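Local coordinates for PHB depolymerase (Penicillium funiculosum, PDB 2D81), which hydrolyses the ester bonds of the bacterial polyester poly(3-hydroxybutyrate), and has a circularly permuted alpha/beta hydrolase fold, at residues Leu151-Asn159 / Leu231-Phe241; Phe191-Met202 / Val301-Gln312. All blocks are in the same frame, centred on the assembly; numbering follows the deposited sequence.

Contact 1 of 2, residues Leu151-Asn159 / Leu231-Phe241; sequences LSTSPYISN and LQSYSSIGSRF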
loop_
_atom_site.group_PDB
_atom_site.type_symbol
_atom_site.label_atom_id
_atom_site.label_comp_id
_atom_site.label_asym_id
_atom_site.label_seq_id
_atom_site.Cartn_x
_atom_site.Cartn_y
_atom_site.Cartn_z
ATOM N N LEU A 151 -16.012 -0.344 -14.994
ATOM C CA LEU A 151 -17.052 -0.173 -13.977
ATOM C C LEU A 151 -16.497 -0.390 -12.568
ATOM O O LEU A 151 -16.063 -1.492 -12.222
ATOM C CB LEU A 151 -18.208 -1.150 -14.223
ATOM C CG LEU A 151 -19.398 -1.026 -13.264
ATOM C CD1 LEU A 151 -20.078 0.320 -13.470
ATOM C CD2 LEU A 151 -20.383 -2.166 -13.507
ATOM N N SER A 152 -16.522 0.661 -11.754
ATOM C CA SER A 152 -15.967 0.580 -10.407
ATOM C C SER A 152 -16.971 -0.041 -9.442
ATOM O O SER A 152 -17.924 0.610 -9.014
ATOM C CB SER A 152 -15.565 1.972 -9.911
ATOM O OG SER A 152 -14.895 1.895 -8.664
ATOM N N THR A 153 -16.741 -1.306 -9.104
ATOM C CA THR A 153 -17.606 -2.041 -8.189
ATOM C C THR A 153 -16.829 -3.251 -7.659
ATOM O O THR A 153 -15.793 -3.619 -8.219
ATOM C CB THR A 153 -18.897 -2.506 -8.916
ATOM O OG1 THR A 153 -19.805 -3.088 -7.974
ATOM C CG2 THR A 153 -18.567 -3.526 -9.992
ATOM N N SER A 154 -17.313 -3.860 -6.581
ATOM C CA SER A 154 -16.599 -4.977 -5.963
ATOM C C SER A 154 -16.265 -6.033 -7.017
ATOM O O SER A 154 -17.074 -6.311 -7.905
ATOM C CB SER A 154 -17.446 -5.603 -4.851
ATOM O OG SER A 154 -16.728 -6.630 -4.181
ATOM N N PRO A 155 -15.090 -6.678 -6.904
ATOM C CA PRO A 155 -14.054 -6.514 -5.878
ATOM C C PRO A 155 -13.042 -5.390 -6.114
ATOM O O PRO A 155 -12.035 -5.309 -5.411
ATOM C CB PRO A 155 -13.384 -7.875 -5.876
ATOM C CG PRO A 155 -13.342 -8.179 -7.345
ATOM C CD PRO A 155 -14.743 -7.789 -7.810
ATOM N N TYR A 156 -13.307 -4.535 -7.097
ATOM C CA TYR A 156 -12.380 -3.471 -7.475
ATOM C C TYR A 156 -11.014 -4.025 -7.878
ATOM O O TYR A 156 -9.970 -3.465 -7.544
ATOM C CB TYR A 156 -12.229 -2.463 -6.330
ATOM C CG TYR A 156 -13.554 -1.897 -5.876
ATOM C CD1 TYR A 156 -14.249 -2.467 -4.813
ATOM C CD2 TYR A 156 -14.134 -0.815 -6.538
ATOM C CE1 TYR A 156 -15.486 -1.977 -4.415
ATOM C CE2 TYR A 156 -15.374 -0.318 -6.151
ATOM C CZ TYR A 156 -16.043 -0.905 -5.088
ATOM O OH TYR A 156 -17.270 -0.426 -4.694
ATOM N N ILE A 157 -11.041 -5.137 -8.601
ATOM C CA ILE A 157 -9.850 -5.705 -9.227
ATOM C C ILE A 157 -10.265 -6.096 -10.643
ATOM O O ILE A 157 -11.276 -6.770 -10.826
ATOM C CB ILE A 157 -9.376 -6.973 -8.480
ATOM C CG1 ILE A 157 -9.152 -6.658 -6.999
ATOM C CG2 ILE A 157 -8.091 -7.495 -9.111
ATOM C CD1 ILE A 157 -8.915 -7.896 -6.149
ATOM N N SER A 158 -9.493 -5.675 -11.639
ATOM C CA SER A 158 -9.947 -5.766 -13.025
ATOM C C SER A 158 -8.854 -6.220 -13.976
ATOM O O SER A 158 -7.663 -6.087 -13.688
ATOM C CB SER A 158 -10.466 -4.405 -13.504
ATOM O OG SER A 158 -11.517 -3.927 -12.687
ATOM N N ASN A 159 -9.269 -6.744 -15.124
ATOM C CA ASN A 159 -8.360 -6.867 -16.254
ATOM C C ASN A 159 -8.377 -5.539 -17.001
ATOM O O ASN A 159 -9.261 -5.288 -17.820
ATOM C CB ASN A 159 -8.805 -7.989 -17.194
ATOM C CG ASN A 159 -7.780 -8.279 -18.277
ATOM O OD1 ASN A 159 -6.939 -7.437 -18.592
ATOM N ND2 ASN A 159 -7.854 -9.473 -18.864
ATOM N N LEU A 231 -13.327 -2.033 1.157
ATOM C CA LEU A 231 -14.158 -3.103 0.612
ATOM C C LEU A 231 -13.340 -4.219 -0.033
ATOM O O LEU A 231 -13.875 -5.029 -0.796
ATOM C CB LEU A 231 -15.159 -2.538 -0.403
ATOM C CG LEU A 231 -16.218 -1.582 0.164
ATOM C CD1 LEU A 231 -17.086 -1.039 -0.959
ATOM C CD2 LEU A 231 -17.070 -2.315 1.190
ATOM N N GLN A 232 -12.050 -4.269 0.286
ATOM C CA GLN A 232 -11.184 -5.322 -0.234
ATOM C C GLN A 232 -10.483 -6.143 0.848
ATOM O O GLN A 232 -9.600 -6.938 0.544
ATOM C CB GLN A 232 -10.130 -4.731 -1.177
ATOM C CG GLN A 232 -10.693 -4.208 -2.495
ATOM C CD GLN A 232 -9.603 -3.795 -3.469
ATOM O OE1 GLN A 232 -9.684 -4.077 -4.666
ATOM N NE2 GLN A 232 -8.582 -3.119 -2.961
ATOM N N SER A 233 -10.870 -5.960 2.107
ATOM C CA SER A 233 -10.300 -6.781 3.168
ATOM C C SER A 233 -10.783 -8.216 2.997
ATOM O O SER A 233 -11.759 -8.467 2.290
ATOM C CB SER A 233 -10.714 -6.265 4.547
ATOM O OG SER A 233 -12.093 -6.480 4.785
ATOM N N TYR A 234 -10.096 -9.152 3.641
ATOM C CA TYR A 234 -10.472 -10.560 3.570
ATOM C C TYR A 234 -11.918 -10.733 4.019
ATOM O O TYR A 234 -12.650 -11.577 3.495
ATOM C CB TYR A 234 -9.560 -11.392 4.469
ATOM C CG TYR A 234 -9.707 -12.878 4.260
ATOM C CD1 TYR A 234 -8.993 -13.532 3.258
ATOM C CD2 TYR A 234 -10.574 -13.628 5.049
ATOM C CE1 TYR A 234 -9.138 -14.899 3.045
ATOM C CE2 TYR A 234 -10.729 -14.998 4.845
ATOM C CZ TYR A 234 -10.009 -15.625 3.842
ATOM O OH TYR A 234 -10.158 -16.977 3.638
ATOM N N SER A 235 -12.322 -9.932 5.001
ATOM C CA SER A 235 -13.694 -9.939 5.497
ATOM C C SER A 235 -14.695 -9.679 4.371
ATOM O O SER A 235 -15.810 -10.211 4.380
ATOM C CB SER A 235 -13.856 -8.869 6.583
ATOM O OG SER A 235 -15.188 -8.825 7.064
ATOM N N SER A 236 -14.293 -8.862 3.402
ATOM C CA SER A 236 -15.202 -8.432 2.343
ATOM C C SER A 236 -15.176 -9.345 1.119
ATOM O O SER A 236 -16.227 -9.715 0.593
ATOM C CB SER A 236 -14.872 -7.001 1.911
ATOM O OG SER A 236 -15.097 -6.078 2.961
ATOM N N ILE A 237 -13.979 -9.702 0.665
ATOM C CA ILE A 237 -13.837 -10.426 -0.596
ATOM C C ILE A 237 -12.970 -11.675 -0.476
ATOM O O ILE A 237 -12.482 -12.202 -1.480
ATOM C CB ILE A 237 -13.242 -9.515 -1.695
ATOM C CG1 ILE A 237 -11.886 -8.966 -1.247
ATOM C CG2 ILE A 237 -14.206 -8.379 -2.008
ATOM C CD1 ILE A 237 -11.182 -8.123 -2.292
ATOM N N GLY A 238 -12.779 -12.152 0.749
ATOM C CA GLY A 238 -11.946 -13.323 0.952
ATOM C C GLY A 238 -10.544 -13.119 0.407
ATOM O O GLY A 238 -9.948 -12.062 0.603
ATOM N N SER A 239 -10.018 -14.124 -0.286
ATOM C CA SER A 239 -8.630 -14.083 -0.735
ATOM C C SER A 239 -8.458 -13.429 -2.106
ATOM O O SER A 239 -7.405 -13.549 -2.724
ATOM C CB SER A 239 -8.047 -15.498 -0.775
ATOM O OG SER A 239 -8.701 -16.291 -1.751
ATOM N N ARG A 240 -9.479 -12.725 -2.581
ATOM C CA ARG A 240 -9.420 -12.188 -3.934
ATOM C C ARG A 240 -8.348 -11.126 -4.166
ATOM O O ARG A 240 -7.781 -11.056 -5.256
ATOM C CB ARG A 240 -10.789 -11.652 -4.361
ATOM C CG ARG A 240 -11.801 -12.753 -4.643
ATOM C CD ARG A 240 -12.985 -12.233 -5.444
ATOM N NE ARG A 240 -14.003 -13.259 -5.653
ATOM C CZ ARG A 240 -13.799 -14.402 -6.303
ATOM N NH1 ARG A 240 -12.607 -14.676 -6.815
ATOM N NH2 ARG A 240 -14.790 -15.272 -6.443
ATOM N N PHE A 241 -8.047 -10.299 -3.170
ATOM C CA PHE A 241 -6.981 -9.324 -3.371
ATOM C C PHE A 241 -5.643 -10.052 -3.405
ATOM O O PHE A 241 -4.782 -9.761 -4.237
ATOM C CB PHE A 241 -6.954 -8.267 -2.260
ATOM C CG PHE A 241 -6.049 -7.098 -2.562
ATOM C CD1 PHE A 241 -6.528 -5.986 -3.249
ATOM C CD2 PHE A 241 -4.710 -7.125 -2.186
ATOM C CE1 PHE A 241 -5.681 -4.915 -3.560
ATOM C CE2 PHE A 241 -3.858 -6.063 -2.492
ATOM C CZ PHE A 241 -4.345 -4.958 -3.179
HETATM O O HOH W 1 -16.491 -5.802 -1.601
#
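Ile157 drives its delta methyl into the start of helix 240-244, where CD1 lies 3.5 Å from Arg240 O and 3.7 Å from Phe241 CA. With CG1 set beside its own backbone N (chi1 -55°) and CD1 carried straight on (chi2 170°), the longer branch is stretched out, and its methyl tip is well suited to reaching a helix backbone. Two residues earlier Pro155 follows a cis peptide bond, and its CB, part of a compact apolar ring, meets CG2 of Ile237 at 4.0 Å. Ile237 keeps CG1 between its backbone N and carbonyl carbon (chi1 58°), and its beta branching leaves CG2 to touch both Pro155 and the Ser154 hydroxyl. That hydroxyl also binds a water, 2.7 Å from Ser154 OG, which donates in turn to Leu231 O. Leu231, apolar and forked, brings CD1 obliquely to the phenol end of Tyr156, 3.9 Å from CE1. The ring packs against its own segment: the Thr153 carbonyl carbon lies 3.5 Å above its centre, and Ser152 OG sits in plane at its edge.

Between these apolar patches the extended chain of Gln232 carries its amide to two carbonyls. As modelled, Gln232 OE1 is 2.8 Å from Pro155 O, with the orientation of the amide uncertain. A leucine in place of Gln232 lacks the amide, and the carbonyls of Pro155 and Tyr156 would probably face hydrocarbon on this side.

In the fold, strand 157-159 pairs in parallel with strand 137-139, close to the pocket residue His135, whose O binds Ser152 OG. The partner segment follows strand 221-227, and its helix 234-237 stacks the Tyr234 ring on Tyr207 of strand 205-210.

Contact 2 of 2, residues Phe191-Met202 / Val301-Gln312; sequences FAQSGSYGANGM and VQMAAIVGQVKQ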
loop_
_atom_site.group_PDB
_atom_site.type_symbol
_atom_site.label_atom_id
_atom_site.label_comp_id
_atom_site.label_asym_id
_atom_site.label_seq_id
_atom_site.Cartn_x
_atom_site.Cartn_y
_atom_site.Cartn_z
ATOM N N PHE A 191 -1.416 -15.460 9.699
ATOM C CA PHE A 191 -0.820 -15.191 11.003
ATOM C C PHE A 191 -1.716 -14.262 11.810
ATOM O O PHE A 191 -2.533 -13.529 11.248
ATOM C CB PHE A 191 0.572 -14.573 10.827
ATOM C CG PHE A 191 0.556 -13.180 10.259
ATOM C CD1 PHE A 191 0.462 -12.074 11.098
ATOM C CD2 PHE A 191 0.620 -12.975 8.886
ATOM C CE1 PHE A 191 0.433 -10.780 10.576
ATOM C CE2 PHE A 191 0.590 -11.685 8.354
ATOM C CZ PHE A 191 0.496 -10.587 9.202
ATOM N N ALA A 192 -1.573 -14.299 13.131
ATOM C CA ALA A 192 -2.388 -13.455 13.997
ATOM C C ALA A 192 -1.890 -12.015 13.992
ATOM O O ALA A 192 -0.741 -11.747 14.347
ATOM C CB ALA A 192 -2.376 -14.005 15.420
ATOM N N GLN A 193 -2.752 -11.087 13.581
ATOM C CA GLN A 193 -2.474 -9.667 13.778
ATOM C C GLN A 193 -2.854 -9.299 15.204
ATOM O O GLN A 193 -3.837 -8.597 15.448
ATOM C CB GLN A 193 -3.264 -8.817 12.780
ATOM C CG GLN A 193 -2.949 -9.141 11.330
ATOM C CD GLN A 193 -3.579 -8.162 10.362
ATOM O OE1 GLN A 193 -4.717 -7.722 10.552
ATOM N NE2 GLN A 193 -2.851 -7.827 9.308
ATOM N N SER A 194 -2.064 -9.803 16.145
ATOM C CA SER A 194 -2.318 -9.607 17.564
ATOM C C SER A 194 -1.174 -8.817 18.179
ATOM O O SER A 194 -0.097 -8.719 17.597
ATOM C CB SER A 194 -2.424 -10.959 18.263
ATOM O OG SER A 194 -1.208 -11.670 18.128
ATOM N N GLY A 195 -1.411 -8.269 19.364
ATOM C CA GLY A 195 -0.375 -7.518 20.047
ATOM C C GLY A 195 0.208 -6.418 19.182
ATOM O O GLY A 195 -0.524 -5.577 18.657
ATOM N N SER A 196 1.530 -6.426 19.030
ATOM C CA SER A 196 2.223 -5.375 18.295
ATOM C C SER A 196 1.957 -5.468 16.796
ATOM O O SER A 196 2.292 -4.551 16.044
ATOM C CB SER A 196 3.729 -5.460 18.547
ATOM O OG SER A 196 4.268 -6.643 17.979
ATOM N N TYR A 197 1.358 -6.576 16.368
ATOM C CA TYR A 197 1.040 -6.786 14.955
ATOM C C TYR A 197 -0.368 -6.298 14.635
ATOM O O TYR A 197 -0.780 -6.295 13.476
ATOM C CB TYR A 197 1.126 -8.273 14.595
ATOM C CG TYR A 197 2.471 -8.922 14.840
ATOM C CD1 TYR A 197 2.567 -10.301 15.010
ATOM C CD2 TYR A 197 3.643 -8.167 14.910
ATOM C CE1 TYR A 197 3.794 -10.917 15.250
ATOM C CE2 TYR A 197 4.880 -8.775 15.149
ATOM C CZ TYR A 197 4.942 -10.152 15.321
ATOM O OH TYR A 197 6.148 -10.763 15.588
ATOM N N GLY A 198 -1.108 -5.903 15.667
ATOM C CA GLY A 198 -2.506 -5.560 15.484
ATOM C C GLY A 198 -2.844 -4.141 15.895
ATOM O O GLY A 198 -2.038 -3.452 16.519
ATOM N N ALA A 199 -4.048 -3.708 15.539
ATOM C CA ALA A 199 -4.513 -2.366 15.856
ATOM C C ALA A 199 -6.012 -2.296 15.624
ATOM O O ALA A 199 -6.588 -3.158 14.962
ATOM C CB ALA A 199 -3.801 -1.340 14.976
ATOM N N ASN A 200 -6.647 -1.269 16.170
ATOM C CA ASN A 200 -8.061 -1.063 15.919
ATOM C C ASN A 200 -8.225 -0.841 14.416
ATOM O O ASN A 200 -7.367 -0.227 13.776
ATOM C CB ASN A 200 -8.559 0.151 16.706
ATOM C CG ASN A 200 -10.036 0.076 17.016
ATOM O OD1 ASN A 200 -10.515 -0.914 17.571
ATOM N ND2 ASN A 200 -10.769 1.127 16.669
ATOM N N GLY A 201 -9.313 -1.355 13.852
ATOM C CA GLY A 201 -9.530 -1.229 12.421
ATOM C C GLY A 201 -8.816 -2.296 11.610
ATOM O O GLY A 201 -8.926 -2.322 10.381
ATOM N N MET A 202 -8.084 -3.172 12.294
ATOM C CA MET A 202 -7.414 -4.290 11.637
ATOM C C MET A 202 -7.984 -5.634 12.081
ATOM O O MET A 202 -8.371 -5.810 13.236
ATOM C CB MET A 202 -5.907 -4.243 11.912
ATOM C CG MET A 202 -5.196 -3.077 11.241
ATOM S SD MET A 202 -3.434 -3.004 11.619
ATOM C CE MET A 202 -2.786 -4.311 10.547
ATOM N N VAL A 301 -1.334 3.902 14.939
ATOM C CA VAL A 301 -1.536 2.545 15.428
ATOM C C VAL A 301 -1.493 1.510 14.310
ATOM O O VAL A 301 -0.905 0.442 14.478
ATOM C CB VAL A 301 -2.865 2.402 16.221
ATOM C CG1 VAL A 301 -2.792 3.223 17.505
ATOM C CG2 VAL A 301 -4.046 2.847 15.374
ATOM N N GLN A 302 -2.096 1.812 13.167
ATOM C CA GLN A 302 -2.069 0.852 12.064
ATOM C C GLN A 302 -0.694 0.774 11.406
ATOM O O GLN A 302 -0.207 -0.317 11.114
ATOM C CB GLN A 302 -3.132 1.194 11.013
ATOM C CG GLN A 302 -4.551 1.254 11.568
ATOM C CD GLN A 302 -5.604 1.227 10.482
ATOM O OE1 GLN A 302 -5.393 1.742 9.382
ATOM N NE2 GLN A 302 -6.756 0.639 10.791
ATOM N N MET A 303 -0.056 1.916 11.172
ATOM C CA MET A 303 1.290 1.890 10.604
ATOM C C MET A 303 2.263 1.158 11.523
ATOM O O MET A 303 3.116 0.405 11.058
ATOM C CB MET A 303 1.811 3.307 10.331
ATOM C CG MET A 303 1.116 4.015 9.176
ATOM S SD MET A 303 2.164 5.263 8.396
ATOM C CE MET A 303 2.378 6.423 9.739
ATOM N N ALA A 304 2.129 1.374 12.826
ATOM C CA ALA A 304 3.005 0.718 13.792
ATOM C C ALA A 304 2.833 -0.802 13.753
ATOM O O ALA A 304 3.803 -1.553 13.905
ATOM C CB ALA A 304 2.718 1.244 15.197
ATOM N N ALA A 305 1.599 -1.249 13.547
ATOM C CA ALA A 305 1.307 -2.678 13.455
ATOM C C ALA A 305 1.952 -3.277 12.211
ATOM O O ALA A 305 2.596 -4.324 12.275
ATOM C CB ALA A 305 -0.200 -2.901 13.418
ATOM N N ILE A 306 1.776 -2.605 11.077
ATOM C CA ILE A 306 2.377 -3.052 9.828
ATOM C C ILE A 306 3.901 -3.063 9.920
ATOM O O ILE A 306 4.547 -4.021 9.498
ATOM C CB ILE A 306 1.926 -2.153 8.654
ATOM C CG1 ILE A 306 0.405 -2.273 8.481
ATOM C CG2 ILE A 306 2.634 -2.572 7.363
ATOM C CD1 ILE A 306 -0.188 -1.289 7.479
ATOM N N VAL A 307 4.475 -2.004 10.481
ATOM C CA VAL A 307 5.920 -1.949 10.668
ATOM C C VAL A 307 6.395 -3.053 11.609
ATOM O O VAL A 307 7.477 -3.612 11.427
ATOM C CB VAL A 307 6.358 -0.577 11.228
ATOM C CG1 VAL A 307 7.841 -0.603 11.588
ATOM C CG2 VAL A 307 6.094 0.505 10.189
ATOM N N GLY A 308 5.581 -3.364 12.613
ATOM C CA GLY A 308 5.929 -4.427 13.541
ATOM C C GLY A 308 5.964 -5.775 12.852
ATOM O O GLY A 308 6.829 -6.608 13.132
ATOM N N GLN A 309 5.014 -5.987 11.948
ATOM C CA GLN A 309 4.998 -7.182 11.118
ATOM C C GLN A 309 6.263 -7.253 10.274
ATOM O O GLN A 309 6.907 -8.297 10.188
ATOM C CB GLN A 309 3.763 -7.169 10.213
ATOM C CG GLN A 309 2.447 -7.354 10.965
ATOM C CD GLN A 309 1.240 -7.203 10.065
ATOM O OE1 GLN A 309 1.338 -7.376 8.853
ATOM N NE2 GLN A 309 0.087 -6.889 10.657
ATOM N N VAL A 310 6.620 -6.133 9.656
ATOM C CA VAL A 310 7.806 -6.083 8.815
ATOM C C VAL A 310 9.060 -6.398 9.623
ATOM O O VAL A 310 9.909 -7.180 9.190
ATOM C CB VAL A 310 7.961 -4.694 8.162
ATOM C CG1 VAL A 310 9.327 -4.569 7.511
ATOM C CG2 VAL A 310 6.863 -4.491 7.131
ATOM N N LYS A 311 9.175 -5.782 10.795
ATOM C CA LYS A 311 10.354 -5.964 11.637
ATOM C C LYS A 311 10.536 -7.435 11.996
ATOM O O LYS A 311 11.662 -7.936 12.051
ATOM C CB LYS A 311 10.219 -5.145 12.923
ATOM C CG LYS A 311 10.075 -3.643 12.722
ATOM C CD LYS A 311 11.413 -2.951 12.541
ATOM C CE LYS A 311 11.236 -1.439 12.536
ATOM N NZ LYS A 311 12.529 -0.705 12.494
ATOM N N GLN A 312 9.424 -8.123 12.243
ATOM C CA GLN A 312 9.466 -9.540 12.589
ATOM C C GLN A 312 9.975 -10.366 11.412
ATOM O O GLN A 312 10.854 -11.214 11.569
ATOM C CB GLN A 312 8.074 -10.018 13.007
ATOM C CG GLN A 312 7.933 -11.531 13.204
ATOM C CD GLN A 312 8.919 -12.105 14.208
ATOM O OE1 GLN A 312 9.510 -11.378 15.008
ATOM N NE2 GLN A 312 9.091 -13.422 14.177
HETATM O O HOH W 2 -0.548 -0.486 17.425
HETATM O O HOH W 3 -9.069 0.187 9.416
#
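Gln302 NE2 is held by two acceptors: it donates to Asn200 O at 3.2 Å, nearly straight (167°) and on a lone pair in the carbonyl plane, and to a water at 2.7 Å. The same water donates to Gly201 O, while Asp286 N binds the other end of the amide, Gln302 OE1, fixing the flat group. In this alpha/beta hydrolase fold, the contact lays the loop leaving the edge strand 187-192 along helix 301-314. The loop closes in a type II turn, Ala199 to Met202, whose Gly201 takes a positive phi; a beta carbon there would strike Gln302 NE2.

Small residues let the backbones come close. Ala305 CA offers its hydrogen to Ser196 O at 3.3 Å, and Ala305 CB meets Ala199 CB and Met202 SD. Gly308 serves similarly, since a beta carbon would crowd Ser196 O. Met202, bent at its last torsion (chi3 77°), lays CE beside CG1 of Ile306, a residue that rests on Val225 and Leu227 of strand 221-227.

Farther along the helix, Gln309 runs out extended, its CG passing Tyr197 CB, and NE2 donates to Tyr197 O at 3.0 Å, with that oxygen almost exactly in the amide plane. The Tyr197 ring lies obliquely over the helix backbone, its OH 3.1 Å from CG of Gln312, whose NE2 binds Leu3 O. The Phe191 ring stands steeply to the Gln309 amide, turning its edge to the carbonyl end: Gln309 OE1, buried and without a polar partner in the model, lies 3.3 Å from Phe191 CZ.

Both contacts are partly buried and set off from the middle of the chain, with centres 22 Å apart and nearest atoms about 7 Å apart, so they do not touch. Contact 1 joins two loop-rich segments near the substrate pocket, one of them leaving the end of strand 221-227. Contact 2 meets that strand differently, its helix packing against it through Ile306 and Val310 while the loop comes from the sheet's edge. The chemistry follows: apolar branches, a glutamine amide beside two carbonyls and a bridging water in contact 1; in contact 2, two hydrogen bonds from glutamine amides to loop carbonyls, and alanine and glycine along a helix. Their four segments alternate along the sequence.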